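Long-range contact in aminotransferase, class III (Deinococcus radiodurans, PDB 3I4J), which probably works as a pyridoxal-phosphate-dependent transaminase, moving amino groups between substrates as class-III aminotransferases do: residues C[212-217]-C[247-252]. The protein carries 1 engineered substitution. Numbering follows the deposited sequence.
Sequences GYYERV and SRWSGV
In this class-III aminotransferase, the first turn of helix 213-224, with Tyr-214 and Glu-215, meets Trp-249 and the type I' turn 249-252, in the loop before strand 256-259. The aromatic pair is T-shaped: the Tyr-214 edge stands over one face of the indole, Tyr-214 CD2 lying 3.4 Å from Trp-249 CD2, with the Tyr-214 ring and the indole six-membered ring at 89°. Tyr-213 CD2 covers a face of the Tyr-214 ring, whose hydroxyl is hydrogen-bonded to Pro-198 O and Arg-127 NH1; Trp-249 NE1 is hydrogen-bonded to Ala-210 O, just ahead of the helix. These bonds fix the tyrosine at its hydroxyl and the indole at its N-H. Glu-215, bent at chi2 (87°), curls its carboxylate toward the turn. Glu-215 OE1 sits at the indole edge, 3.4 Å from Trp-249 CD1, while Glu-215 OE2 accepts a 2.6 Å hydrogen bond from Ser-250 OG through its anti lone pair. On the helix backbone, Val-252 CG2 packs 3.7 Å from Glu-215 CA. An alanine in place of Trp-249 would probably leave the Tyr-214 edge without its aromatic face and Ala-210 O without its indole donor. The contact thus combines a buried aromatic pair, its polar atoms satisfied elsewhere in the chain, with a more exposed serine-carboxylate bond tying turn to helix.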
loop_
_atom_site.group_PDB
_atom_site.type_symbol
_atom_site.label_atom_id
_atom_site.label_comp_id
_atom_site.label_asym_id
_atom_site.label_seq_id
_atom_site.Cartn_x
_atom_site.Cartn_y
_atom_site.Cartn_z
ATOM N N GLY C 212 20.940 -14.826 23.979
ATOM C CA GLY C 212 22.262 -14.267 23.753
ATOM C C GLY C 212 22.577 -13.868 22.322
ATOM O O GLY C 212 23.524 -13.117 22.075
ATOM N N TYR C 213 21.775 -14.347 21.372
ATOM C CA TYR C 213 22.005 -14.058 19.957
ATOM C C TYR C 213 21.922 -12.578 19.579
ATOM O O TYR C 213 22.889 -12.003 19.075
ATOM C CB TYR C 213 21.007 -14.851 19.104
ATOM C CG TYR C 213 21.220 -14.748 17.609
ATOM C CD1 TYR C 213 21.978 -15.698 16.927
ATOM C CD2 TYR C 213 20.602 -13.739 16.868
ATOM C CE1 TYR C 213 22.105 -15.658 15.536
ATOM C CE2 TYR C 213 20.723 -13.686 15.483
ATOM C CZ TYR C 213 21.468 -14.651 14.824
ATOM O OH TYR C 213 21.532 -14.643 13.454
ATOM N N TYR C 214 20.773 -11.950 19.813
ATOM C CA TYR C 214 20.643 -10.551 19.436
ATOM C C TYR C 214 21.457 -9.581 20.275
ATOM O O TYR C 214 21.780 -8.484 19.812
ATOM C CB TYR C 214 19.169 -10.155 19.391
ATOM C CG TYR C 214 18.469 -10.832 18.237
ATOM C CD1 TYR C 214 18.849 -10.573 16.920
ATOM C CD2 TYR C 214 17.489 -11.796 18.464
ATOM C CE1 TYR C 214 18.267 -11.276 15.847
ATOM C CE2 TYR C 214 16.907 -12.500 17.411
ATOM C CZ TYR C 214 17.299 -12.239 16.111
ATOM O OH TYR C 214 16.737 -12.967 15.082
ATOM N N GLU C 215 21.792 -9.974 21.501
ATOM C CA GLU C 215 22.621 -9.120 22.341
ATOM C C GLU C 215 23.973 -9.006 21.635
ATOM O O GLU C 215 24.542 -7.916 21.525
ATOM C CB GLU C 215 22.811 -9.734 23.735
ATOM C CG GLU C 215 21.556 -9.734 24.609
ATOM C CD GLU C 215 20.661 -10.945 24.400
ATOM O OE1 GLU C 215 20.834 -11.678 23.403
ATOM O OE2 GLU C 215 19.768 -11.158 25.240
ATOM N N ARG C 216 24.474 -10.140 21.145
ATOM C CA ARG C 216 25.752 -10.171 20.439
ATOM C C ARG C 216 25.641 -9.476 19.081
ATOM O O ARG C 216 26.554 -8.757 18.677
ATOM C CB ARG C 216 26.240 -11.618 20.275
ATOM C CG ARG C 216 27.575 -11.770 19.528
ATOM C CD ARG C 216 28.698 -10.952 20.167
ATOM N NE ARG C 216 28.868 -11.276 21.579
ATOM C CZ ARG C 216 29.460 -12.378 22.036
ATOM N NH1 ARG C 216 29.960 -13.274 21.192
ATOM N NH2 ARG C 216 29.530 -12.596 23.344
ATOM N N VAL C 217 24.528 -9.678 18.379
ATOM C CA VAL C 217 24.329 -9.014 17.090
ATOM C C VAL C 217 24.364 -7.491 17.277
ATOM O O VAL C 217 25.014 -6.779 16.515
ATOM C CB VAL C 217 22.968 -9.403 16.450
ATOM C CG1 VAL C 217 22.635 -8.453 15.293
ATOM C CG2 VAL C 217 23.027 -10.832 15.940
ATOM N N SER C 247 13.023 -7.309 21.810
ATOM C CA SER C 247 13.198 -6.985 23.228
ATOM C C SER C 247 13.262 -8.199 24.143
ATOM O O SER C 247 13.729 -8.096 25.280
ATOM C CB SER C 247 12.068 -6.065 23.702
ATOM O OG SER C 247 12.090 -4.842 22.990
ATOM N N ARG C 248 12.785 -9.345 23.670
ATOM C CA ARG C 248 12.820 -10.551 24.490
ATOM C C ARG C 248 14.269 -10.922 24.786
ATOM O O ARG C 248 14.558 -11.643 25.743
ATOM C CB ARG C 248 12.109 -11.707 23.784
ATOM C CG ARG C 248 10.601 -11.512 23.661
ATOM C CD ARG C 248 9.951 -12.701 22.970
ATOM N NE ARG C 248 10.104 -13.927 23.750
ATOM C CZ ARG C 248 9.220 -14.375 24.637
ATOM N NH1 ARG C 248 8.097 -13.706 24.865
ATOM N NH2 ARG C 248 9.467 -15.496 25.308
ATOM N N TRP C 249 15.176 -10.420 23.956
ATOM C CA TRP C 249 16.598 -10.673 24.132
ATOM C C TRP C 249 17.235 -9.534 24.929
ATOM O O TRP C 249 17.828 -8.620 24.360
ATOM C CB TRP C 249 17.279 -10.809 22.764
ATOM C CG TRP C 249 17.144 -12.181 22.128
ATOM C CD1 TRP C 249 18.065 -13.192 22.158
ATOM C CD2 TRP C 249 16.034 -12.674 21.360
ATOM N NE1 TRP C 249 17.603 -14.278 21.455
ATOM C CE2 TRP C 249 16.359 -13.991 20.956
ATOM C CE3 TRP C 249 14.800 -12.133 20.975
ATOM C CZ2 TRP C 249 15.493 -14.776 20.182
ATOM C CZ3 TRP C 249 13.935 -12.914 20.204
ATOM C CH2 TRP C 249 14.288 -14.224 19.816
ATOM N N SER C 250 17.091 -9.590 26.249
ATOM C CA SER C 250 17.670 -8.586 27.145
ATOM C C SER C 250 17.313 -7.137 26.818
ATOM O O SER C 250 18.106 -6.228 27.058
ATOM C CB SER C 250 19.195 -8.733 27.170
ATOM O OG SER C 250 19.574 -10.045 27.544
ATOM N N GLY C 251 16.123 -6.923 26.272
ATOM C CA GLY C 251 15.697 -5.575 25.942
ATOM C C GLY C 251 16.460 -4.896 24.821
ATOM O O GLY C 251 16.425 -3.673 24.701
ATOM N N VAL C 252 17.141 -5.678 23.990
ATOM C CA VAL C 252 17.903 -5.117 22.875
ATOM C C VAL C 252 17.000 -4.283 21.972
ATOM O O VAL C 252 15.841 -4.629 21.745
ATOM C CB VAL C 252 18.573 -6.233 22.027
ATOM C CG1 VAL C 252 19.068 -5.666 20.698
ATOM C CG2 VAL C 252 19.754 -6.832 22.797
#